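PDB 5OHU: soluble lytic murein transglycosylase from Pseudomonas aeruginosa, which probably cleaves the glycan strands of peptidoglycan without hydrolysis, as a lytic transglycosylase acting both at chain ends and within chains. Local coordinates for residues A47-S52 and P63-D68; R313-L318 and W598-P603; W343-A348 and D373-L378. All blocks are in the same frame, centred on the assembly; numbering follows the deposited sequence.

Overall arrangement
The chain is mostly helical. Contact 1 lies near its N-terminus, and contacts 2 and 3 lie on the opposite side of the chain's centre. The centre of contact 1 is about 59 Å from that of contact 2 and about 57 Å from that of contact 3. Contacts 2 and 3 have centres about 14 Å apart and touch directly. E600 of contact 2 links them through OE1, at 2.6 Å from Y375 OH and 2.8 Å from W346 NE1. L318 also packs on W346. Contact 2 ties helix 307-319 to helix 595-600, and contact 3 packs beside it, consistent with the superhelix of Slt70-like enzymes.

Contact 1: A47-S52 and P63-D68; sequences APYMAS and PYLAYD
Y49 and L65 bring the two backbones closest, with Y49 CA and L65 CA 7.1 Å apart. Segments 47-52 and 63-68 are both helical. They come from successive helices, 47-52 and 62-72, with a mostly non-helical connection between them. Backbone bonds hold each turn, such as Y67 N to P63 O at 2.8 Å.

One side chain, Y49, makes the contact from the first helix. Its CG is anti to the backbone N, though chi1 at 154° is well short of a full trans angle. This swings the ring across the gap and lays it against the backbone of the second helix at L65 and A66. The carbonyl carbon of L65 lies over one face of the ring. Y49 CD1 touches L65 CB at 3.7 Å. Further out, Y49 CZ is 3.6 Å from A66 CA. The hydroxyl end is the tightest point, with Y49 OH 3.2 Å from A66 CB. The ring thus lies close to the backbone of A66, with CZ and OH both nearing its CA. L65 and Y49 slide past each other in opposite directions. Only CB of the leucine side chain comes within 4.2 Å of the ring. The contact is modest, burying 138 Å², and rests on van der Waals packing of the phenol on L65 and A66.

Helix 33-41 lies beside both partners: L41 touches Y49, and Y34 touches L65. F85 of helix 79-88 packs on A66. E62 and E69 of helix 62-72 also lie against Y49. Y64 of the same helix turns to another part of the chain, where its OH is hydrogen-bonded to E428 and its ring meets F416 edge-to-face. E428 and F416 belong to the L domain, so helix 62-72 joins the N-terminal helices to that region.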
loop_
_atom_site.group_PDB
_atom_site.type_symbol
_atom_site.label_atom_id
_atom_site.label_comp_id
_atom_site.label_asym_id
_atom_site.label_seq_id
_atom_site.Cartn_x
_atom_site.Cartn_y
_atom_site.Cartn_z
ATOM N N ALA A 47 -3.885 38.635 -19.638
ATOM C CA ALA A 47 -3.085 39.531 -20.474
ATOM C C ALA A 47 -1.608 39.545 -20.082
ATOM O O ALA A 47 -0.755 39.405 -20.980
ATOM C CB ALA A 47 -3.694 40.939 -20.471
ATOM N N PRO A 48 -1.224 39.715 -18.807
ATOM C CA PRO A 48 0.220 39.695 -18.499
ATOM C C PRO A 48 0.916 38.411 -18.925
ATOM O O PRO A 48 2.041 38.466 -19.435
ATOM C CB PRO A 48 0.259 39.895 -16.975
ATOM C CG PRO A 48 -0.989 40.622 -16.666
ATOM C CD PRO A 48 -2.021 40.067 -17.616
ATOM N N TYR A 49 0.277 37.254 -18.747
ATOM C CA TYR A 49 0.917 36.003 -19.139
ATOM C C TYR A 49 1.263 35.994 -20.630
ATOM O O TYR A 49 2.388 35.643 -21.007
ATOM C CB TYR A 49 0.033 34.808 -18.777
ATOM C CG TYR A 49 0.305 33.622 -19.664
ATOM C CD1 TYR A 49 1.468 32.871 -19.525
ATOM C CD2 TYR A 49 -0.571 33.291 -20.687
ATOM C CE1 TYR A 49 1.737 31.809 -20.371
ATOM C CE2 TYR A 49 -0.313 32.232 -21.535
ATOM C CZ TYR A 49 0.837 31.493 -21.375
ATOM O OH TYR A 49 1.067 30.442 -22.239
ATOM N N MET A 50 0.306 36.370 -21.498
ATOM C CA MET A 50 0.583 36.387 -22.938
ATOM C C MET A 50 1.684 37.365 -23.286
ATOM O O MET A 50 2.413 37.146 -24.256
ATOM C CB MET A 50 -0.641 36.759 -23.776
ATOM C CG MET A 50 -1.969 36.269 -23.281
ATOM S SD MET A 50 -2.216 34.508 -23.620
ATOM C CE MET A 50 -1.609 34.320 -25.276
ATOM N N ALA A 51 1.792 38.462 -22.539
ATOM C CA ALA A 51 2.846 39.437 -22.767
ATOM C C ALA A 51 4.217 38.940 -22.338
ATOM O O ALA A 51 5.224 39.543 -22.722
ATOM C CB ALA A 51 2.522 40.735 -22.029
ATOM N N SER A 52 4.282 37.867 -21.552
ATOM C CA SER A 52 5.537 37.368 -21.009
ATOM C C SER A 52 5.988 36.061 -21.643
ATOM O O SER A 52 7.066 35.569 -21.296
ATOM C CB SER A 52 5.413 37.178 -19.493
ATOM O OG SER A 52 5.087 38.394 -18.848
ATOM N N PRO A 63 5.447 26.681 -18.058
ATOM C CA PRO A 63 4.370 25.797 -18.514
ATOM C C PRO A 63 3.185 25.728 -17.565
ATOM O O PRO A 63 2.088 25.364 -18.012
ATOM C CB PRO A 63 5.066 24.439 -18.648
ATOM C CG PRO A 63 6.469 24.782 -18.949
ATOM C CD PRO A 63 6.764 26.023 -18.168
ATOM N N TYR A 64 3.364 26.056 -16.278
ATOM C CA TYR A 64 2.235 26.056 -15.350
ATOM C C TYR A 64 1.260 27.194 -15.651
ATOM O O TYR A 64 0.043 27.011 -15.569
ATOM C CB TYR A 64 2.734 26.130 -13.907
ATOM C CG TYR A 64 3.099 24.770 -13.331
ATOM C CD1 TYR A 64 4.178 24.059 -13.824
ATOM C CD2 TYR A 64 2.359 24.205 -12.304
ATOM C CE1 TYR A 64 4.513 22.824 -13.321
ATOM C CE2 TYR A 64 2.686 22.956 -11.781
ATOM C CZ TYR A 64 3.773 22.275 -12.299
ATOM O OH TYR A 64 4.138 21.044 -11.815
ATOM N N LEU A 65 1.768 28.371 -16.011
ATOM C CA LEU A 65 0.868 29.460 -16.383
ATOM C C LEU A 65 0.181 29.167 -17.708
ATOM O O LEU A 65 -1.036 29.335 -17.839
ATOM C CB LEU A 65 1.624 30.782 -16.456
ATOM C CG LEU A 65 2.319 31.209 -15.160
ATOM C CD1 LEU A 65 2.984 32.580 -15.345
ATOM C CD2 LEU A 65 1.338 31.233 -13.994
ATOM N N ALA A 66 0.960 28.751 -18.709
ATOM C CA ALA A 66 0.386 28.249 -19.949
ATOM C C ALA A 66 -0.714 27.233 -19.677
ATOM O O ALA A 66 -1.779 27.274 -20.299
ATOM C CB ALA A 66 1.485 27.627 -20.810
ATOM N N TYR A 67 -0.474 26.317 -18.741
ATOM C CA TYR A 67 -1.459 25.284 -18.449
ATOM C C TYR A 67 -2.744 25.891 -17.904
ATOM O O TYR A 67 -3.843 25.501 -18.305
ATOM C CB TYR A 67 -0.873 24.280 -17.459
ATOM C CG TYR A 67 -1.839 23.211 -17.028
ATOM C CD1 TYR A 67 -2.731 23.430 -15.982
ATOM C CD2 TYR A 67 -1.862 21.981 -17.662
ATOM C CE1 TYR A 67 -3.615 22.448 -15.578
ATOM C CE2 TYR A 67 -2.744 21.000 -17.271
ATOM C CZ TYR A 67 -3.618 21.237 -16.226
ATOM O OH TYR A 67 -4.485 20.246 -15.831
ATOM N N ASP A 68 -2.630 26.820 -16.956
ATOM C CA ASP A 68 -3.832 27.420 -16.387
ATOM C C ASP A 68 -4.598 28.203 -17.443
ATOM O O ASP A 68 -5.825 28.106 -17.545
ATOM C CB ASP A 68 -3.473 28.322 -15.206
ATOM C CG ASP A 68 -2.759 27.580 -14.097
ATOM O OD1 ASP A 68 -3.062 26.391 -13.868
ATOM O OD2 ASP A 68 -1.883 28.193 -13.452
#

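Contact 2: R313-L318 and W598-P603; sequences RTRLLL and WIETIP
E600 is the first residue of 598-603 to meet the helix 313-318, and it does so at R315. The two side chains cross at about a right angle, yet their flat ends are nearly coplanar, 7° apart. R315 grips side-on, giving NE and NH2 to a single oxygen. R315 NE reaches E600 OE2 at 3.0 Å, on its anti lone pair. R315 NH2 reaches the same E600 OE2 at 2.9 Å, nearly along the C-O axis. E600 is bent at chi2 (55°), which brings its carboxylate to the extended arginine. Its other oxygen, OE1, takes hydrogen bonds from Y375 and W346, so both oxygens of the buried carboxylate are held.

T601 follows, just as the chain leaves the helix. T601 CA is 5.7 Å from R315 CA. T601 CG2 packs 3.4 Å from R315 O, while OG1 is bonded to V597 O and R319 NH1.

W312 makes a cation-pi contact with R315. Helix 323-330 packs on L318 through A326, and helix 605-624 adds Q612 against E600. The salt bridge therefore ties helix 307-319 to the end of helix 595-600.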
loop_
_atom_site.group_PDB
_atom_site.type_symbol
_atom_site.label_atom_id
_atom_site.label_comp_id
_atom_site.label_asym_id
_atom_site.label_seq_id
_atom_site.Cartn_x
_atom_site.Cartn_y
_atom_site.Cartn_z
ATOM N N ARG A 313 -0.303 -21.368 5.751
ATOM C CA ARG A 313 -0.139 -22.775 6.091
ATOM C C ARG A 313 1.199 -23.011 6.783
ATOM O O ARG A 313 1.278 -23.699 7.809
ATOM C CB ARG A 313 -0.254 -23.629 4.825
ATOM C CG ARG A 313 -0.636 -25.066 5.100
ATOM C CD ARG A 313 -0.367 -26.013 3.927
ATOM N NE ARG A 313 -1.111 -25.651 2.732
ATOM C CZ ARG A 313 -1.121 -26.373 1.615
ATOM N NH1 ARG A 313 -1.833 -25.958 0.578
ATOM N NH2 ARG A 313 -0.437 -27.507 1.539
ATOM N N THR A 314 2.278 -22.413 6.248
ATOM C CA THR A 314 3.595 -22.579 6.872
ATOM C C THR A 314 3.680 -21.832 8.199
ATOM O O THR A 314 4.222 -22.359 9.180
ATOM C CB THR A 314 4.724 -22.109 5.945
ATOM O OG1 THR A 314 4.508 -22.588 4.604
ATOM C CG2 THR A 314 6.074 -22.656 6.444
ATOM N N ARG A 315 3.144 -20.607 8.250
ATOM C CA ARG A 315 3.143 -19.843 9.494
ATOM C C ARG A 315 2.409 -20.596 10.597
ATOM O O ARG A 315 2.875 -20.660 11.742
ATOM C CB ARG A 315 2.505 -18.470 9.265
ATOM C CG ARG A 315 3.431 -17.488 8.558
ATOM C CD ARG A 315 2.742 -16.193 8.113
ATOM N NE ARG A 315 3.758 -15.325 7.532
ATOM C CZ ARG A 315 3.586 -14.521 6.492
ATOM N NH1 ARG A 315 2.405 -14.433 5.895
ATOM N NH2 ARG A 315 4.607 -13.800 6.051
ATOM N N LEU A 316 1.269 -21.193 10.258
ATOM C CA LEU A 316 0.482 -21.902 11.249
ATOM C C LEU A 316 1.246 -23.110 11.779
ATOM O O LEU A 316 1.252 -23.366 12.986
ATOM C CB LEU A 316 -0.859 -22.315 10.637
ATOM C CG LEU A 316 -1.845 -23.117 11.494
ATOM C CD1 LEU A 316 -2.115 -22.429 12.824
ATOM C CD2 LEU A 316 -3.154 -23.309 10.757
ATOM N N LEU A 317 1.925 -23.848 10.896
ATOM C CA LEU A 317 2.746 -24.961 11.365
ATOM C C LEU A 317 3.821 -24.472 12.324
ATOM O O LEU A 317 4.114 -25.127 13.327
ATOM C CB LEU A 317 3.369 -25.700 10.176
ATOM C CG LEU A 317 2.361 -26.485 9.326
ATOM C CD1 LEU A 317 2.950 -26.855 7.973
ATOM C CD2 LEU A 317 1.903 -27.741 10.100
ATOM N N LEU A 318 4.415 -23.316 12.030
ATOM C CA LEU A 318 5.427 -22.759 12.920
ATOM C C LEU A 318 4.812 -22.357 14.255
ATOM O O LEU A 318 5.390 -22.611 15.314
ATOM C CB LEU A 318 6.105 -21.552 12.262
ATOM C CG LEU A 318 6.959 -21.789 11.005
ATOM C CD1 LEU A 318 7.306 -20.439 10.419
ATOM C CD2 LEU A 318 8.234 -22.574 11.280
ATOM N N TRP A 598 6.825 -15.481 16.699
ATOM C CA TRP A 598 5.759 -14.526 17.006
ATOM C C TRP A 598 5.653 -13.457 15.932
ATOM O O TRP A 598 4.552 -13.143 15.468
ATOM C CB TRP A 598 5.978 -13.868 18.368
ATOM C CG TRP A 598 4.775 -13.023 18.746
ATOM C CD1 TRP A 598 3.605 -13.469 19.309
ATOM C CD2 TRP A 598 4.610 -11.605 18.557
ATOM N NE1 TRP A 598 2.733 -12.413 19.491
ATOM C CE2 TRP A 598 3.332 -11.261 19.048
ATOM C CE3 TRP A 598 5.430 -10.592 18.052
ATOM C CZ2 TRP A 598 2.855 -9.957 19.032
ATOM C CZ3 TRP A 598 4.951 -9.291 18.035
ATOM C CH2 TRP A 598 3.672 -8.989 18.517
ATOM N N ILE A 599 6.791 -12.896 15.512
ATOM C CA ILE A 599 6.773 -11.870 14.473
ATOM C C ILE A 599 6.216 -12.443 13.185
ATOM O O ILE A 599 5.365 -11.830 12.528
ATOM C CB ILE A 599 8.180 -11.286 14.251
ATOM C CG1 ILE A 599 8.562 -10.356 15.403
ATOM C CG2 ILE A 599 8.187 -10.459 12.976
ATOM C CD1 ILE A 599 10.062 -10.320 15.648
ATOM N N GLU A 600 6.695 -13.628 12.805
ATOM C CA GLU A 600 6.290 -14.227 11.543
ATOM C C GLU A 600 4.793 -14.501 11.504
ATOM O O GLU A 600 4.188 -14.489 10.423
ATOM C CB GLU A 600 7.044 -15.533 11.305
ATOM C CG GLU A 600 6.956 -15.986 9.868
ATOM C CD GLU A 600 7.431 -14.907 8.917
ATOM O OE1 GLU A 600 8.596 -14.436 9.107
ATOM O OE2 GLU A 600 6.625 -14.497 8.035
ATOM N N THR A 601 4.174 -14.753 12.663
ATOM C CA THR A 601 2.771 -15.142 12.709
ATOM C C THR A 601 1.875 -14.001 13.155
ATOM O O THR A 601 0.727 -14.238 13.534
ATOM C CB THR A 601 2.558 -16.364 13.609
ATOM O OG1 THR A 601 2.956 -16.061 14.953
ATOM C CG2 THR A 601 3.376 -17.576 13.103
ATOM N N ILE A 602 2.369 -12.768 13.106
ATOM C CA ILE A 602 1.489 -11.607 13.307
ATOM C C ILE A 602 0.397 -11.615 12.230
ATOM O O ILE A 602 0.704 -11.739 11.030
ATOM C CB ILE A 602 2.312 -10.305 13.250
ATOM C CG1 ILE A 602 3.086 -10.094 14.555
ATOM C CG2 ILE A 602 1.416 -9.078 12.990
ATOM C CD1 ILE A 602 4.109 -8.994 14.415
ATOM N N PRO A 603 -0.878 -11.506 12.584
ATOM C CA PRO A 603 -1.932 -11.616 11.560
ATOM C C PRO A 603 -1.937 -10.497 10.528
ATOM O O PRO A 603 -2.314 -10.753 9.379
ATOM C CB PRO A 603 -3.227 -11.618 12.391
ATOM C CG PRO A 603 -2.789 -11.930 13.800
ATOM C CD PRO A 603 -1.429 -11.323 13.925
#

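Contact 3: W343-A348 and D373-L378; sequences WRYWQA and DFYGFL
Y345 and Y375 join two nearly parallel helices, 341-354 and 374-383, consistent with the alpha-helical superhelix of Slt70-like enzymes. The short segments of these helices approach to 9.6 Å between axes, at an angle of 25°. Y345 CB packs on Y375 CD1 at 3.9 Å, and the two side chains cross at about a right angle.

L378, about one turn further along the second helix, packs on the same Y345. L378 CB is 3.5 Å from Y345 CE1, and its CD1 sits over the face of the ring. That CH-pi contact measures 3.9 Å from L378 CD1 to the Y345 ring centroid, 26° off the normal. Y345 CG is anti to the backbone N (chi1 173°), which carries the ring across to the leucine.

Helix 360-368 comes between the two in sequence, so these are next-but-one helices, packed side by side with the same general direction. This is the usual relation in an alpha-alpha superhelix. L368 of that intervening helix also touches Y345.

W346 meets Y375 obliquely, with W346 NE1 3.9 Å from Y375 CE1. W346 NE1 and Y375 OH both reach E600 OE1. Y375 OH has further partners in Q612 and R342, and Y345 OH is bonded to D596 and R382.

At the start of the second helix, D373 is the N-cap. G376 N gives a capping bond to D373 OD1 at 3.2 Å.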
loop_
_atom_site.group_PDB
_atom_site.type_symbol
_atom_site.label_atom_id
_atom_site.label_comp_id
_atom_site.label_asym_id
_atom_site.label_seq_id
_atom_site.Cartn_x
_atom_site.Cartn_y
_atom_site.Cartn_z
ATOM N N TRP A 343 11.552 -17.156 3.307
ATOM C CA TRP A 343 11.425 -18.607 3.348
ATOM C C TRP A 343 12.763 -19.313 3.258
ATOM O O TRP A 343 12.856 -20.472 3.684
ATOM C CB TRP A 343 10.450 -19.092 2.269
ATOM C CG TRP A 343 9.118 -18.516 2.569
ATOM C CD1 TRP A 343 8.409 -17.588 1.828
ATOM C CD2 TRP A 343 8.374 -18.724 3.766
ATOM N NE1 TRP A 343 7.261 -17.244 2.495
ATOM C CE2 TRP A 343 7.212 -17.930 3.681
ATOM C CE3 TRP A 343 8.565 -19.528 4.896
ATOM C CZ2 TRP A 343 6.249 -17.916 4.685
ATOM C CZ3 TRP A 343 7.618 -19.503 5.891
ATOM C CH2 TRP A 343 6.472 -18.703 5.781
ATOM N N ARG A 344 13.807 -18.642 2.769
ATOM C CA ARG A 344 15.149 -19.186 2.967
ATOM C C ARG A 344 15.481 -19.218 4.450
ATOM O O ARG A 344 16.032 -20.206 4.958
ATOM C CB ARG A 344 16.190 -18.369 2.194
ATOM C CG ARG A 344 16.190 -18.625 0.684
ATOM C CD ARG A 344 17.344 -17.925 -0.015
ATOM N NE ARG A 344 16.972 -16.542 -0.291
ATOM C CZ ARG A 344 17.804 -15.503 -0.285
ATOM N NH1 ARG A 344 19.092 -15.682 -0.025
ATOM N NH2 ARG A 344 17.329 -14.290 -0.556
ATOM N N TYR A 345 15.115 -18.159 5.177
ATOM C CA TYR A 345 15.345 -18.183 6.613
ATOM C C TYR A 345 14.550 -19.298 7.273
ATOM O O TYR A 345 15.095 -20.065 8.073
ATOM C CB TYR A 345 15.004 -16.837 7.269
ATOM C CG TYR A 345 15.098 -16.957 8.775
ATOM C CD1 TYR A 345 16.355 -16.984 9.409
ATOM C CD2 TYR A 345 13.948 -17.094 9.560
ATOM C CE1 TYR A 345 16.470 -17.134 10.778
ATOM C CE2 TYR A 345 14.041 -17.234 10.935
ATOM C CZ TYR A 345 15.309 -17.252 11.537
ATOM O OH TYR A 345 15.409 -17.393 12.904
ATOM N N TRP A 346 13.248 -19.389 6.982
ATOM C CA TRP A 346 12.443 -20.354 7.722
ATOM C C TRP A 346 12.755 -21.793 7.322
ATOM O O TRP A 346 12.618 -22.693 8.156
ATOM C CB TRP A 346 10.957 -20.018 7.590
ATOM C CG TRP A 346 10.600 -18.883 8.542
ATOM C CD1 TRP A 346 10.248 -17.607 8.210
ATOM C CD2 TRP A 346 10.644 -18.922 9.981
ATOM N NE1 TRP A 346 10.035 -16.855 9.348
ATOM C CE2 TRP A 346 10.283 -17.636 10.448
ATOM C CE3 TRP A 346 10.956 -19.916 10.916
ATOM C CZ2 TRP A 346 10.221 -17.323 11.817
ATOM C CZ3 TRP A 346 10.889 -19.610 12.285
ATOM C CH2 TRP A 346 10.521 -18.330 12.718
ATOM N N GLN A 347 13.249 -22.029 6.106
ATOM C CA GLN A 347 13.713 -23.374 5.786
ATOM C C GLN A 347 14.872 -23.788 6.694
ATOM O O GLN A 347 14.855 -24.876 7.287
ATOM C CB GLN A 347 14.123 -23.473 4.320
ATOM C CG GLN A 347 14.765 -24.818 4.020
ATOM C CD GLN A 347 14.927 -25.063 2.529
ATOM O OE1 GLN A 347 16.035 -25.096 2.023
ATOM N NE2 GLN A 347 13.811 -25.216 1.824
ATOM N N ALA A 348 15.888 -22.928 6.808
ATOM C CA ALA A 348 17.006 -23.208 7.706
ATOM C C ALA A 348 16.539 -23.332 9.155
ATOM O O ALA A 348 16.946 -24.255 9.867
ATOM C CB ALA A 348 18.063 -22.108 7.581
ATOM N N ASP A 373 18.453 -7.359 4.891
ATOM C CA ASP A 373 17.136 -7.097 5.455
ATOM C C ASP A 373 16.959 -7.859 6.771
ATOM O O ASP A 373 17.905 -8.452 7.302
ATOM C CB ASP A 373 16.044 -7.417 4.435
ATOM C CG ASP A 373 15.862 -8.906 4.200
ATOM O OD1 ASP A 373 16.753 -9.706 4.552
ATOM O OD2 ASP A 373 14.818 -9.274 3.639
ATOM N N PHE A 374 15.726 -7.847 7.280
ATOM C CA PHE A 374 15.423 -8.449 8.578
ATOM C C PHE A 374 15.845 -9.911 8.645
ATOM O O PHE A 374 16.453 -10.342 9.629
ATOM C CB PHE A 374 13.926 -8.286 8.880
ATOM C CG PHE A 374 13.450 -9.038 10.103
ATOM C CD1 PHE A 374 13.672 -8.503 11.383
ATOM C CD2 PHE A 374 12.821 -10.276 9.990
ATOM C CE1 PHE A 374 13.256 -9.160 12.532
ATOM C CE2 PHE A 374 12.380 -10.942 11.138
ATOM C CZ PHE A 374 12.611 -10.384 12.418
ATOM N N TYR A 375 15.523 -10.701 7.610
ATOM C CA TYR A 375 15.849 -12.123 7.655
ATOM C C TYR A 375 17.350 -12.391 7.498
ATOM O O TYR A 375 17.834 -13.431 7.960
ATOM C CB TYR A 375 15.050 -12.870 6.578
ATOM C CG TYR A 375 13.550 -12.812 6.814
ATOM C CD1 TYR A 375 12.951 -13.590 7.807
ATOM C CD2 TYR A 375 12.731 -11.958 6.064
ATOM C CE1 TYR A 375 11.580 -13.523 8.059
ATOM C CE2 TYR A 375 11.356 -11.897 6.302
ATOM C CZ TYR A 375 10.787 -12.689 7.290
ATOM O OH TYR A 375 9.429 -12.622 7.519
ATOM N N GLY A 376 18.097 -11.495 6.847
ATOM C CA GLY A 376 19.547 -11.620 6.872
ATOM C C GLY A 376 20.122 -11.408 8.264
ATOM O O GLY A 376 21.029 -12.124 8.684
ATOM N N PHE A 377 19.595 -10.427 9.001
ATOM C CA PHE A 377 19.982 -10.252 10.399
ATOM C C PHE A 377 19.680 -11.505 11.217
ATOM O O PHE A 377 20.524 -11.969 11.990
ATOM C CB PHE A 377 19.269 -9.034 10.996
ATOM C CG PHE A 377 19.789 -7.711 10.487
ATOM C CD1 PHE A 377 21.102 -7.318 10.740
ATOM C CD2 PHE A 377 18.970 -6.866 9.766
ATOM C CE1 PHE A 377 21.576 -6.076 10.275
ATOM C CE2 PHE A 377 19.421 -5.660 9.295
ATOM C CZ PHE A 377 20.718 -5.251 9.543
ATOM N N LEU A 378 18.475 -12.069 11.052
ATOM C CA LEU A 378 18.122 -13.287 11.779
ATOM C C LEU A 378 19.084 -14.423 11.458
ATOM O O LEU A 378 19.539 -15.126 12.361
ATOM C CB LEU A 378 16.691 -13.711 11.455
ATOM C CG LEU A 378 15.502 -12.921 11.997
ATOM C CD1 LEU A 378 14.330 -13.865 12.082
ATOM C CD2 LEU A 378 15.778 -12.269 13.369
#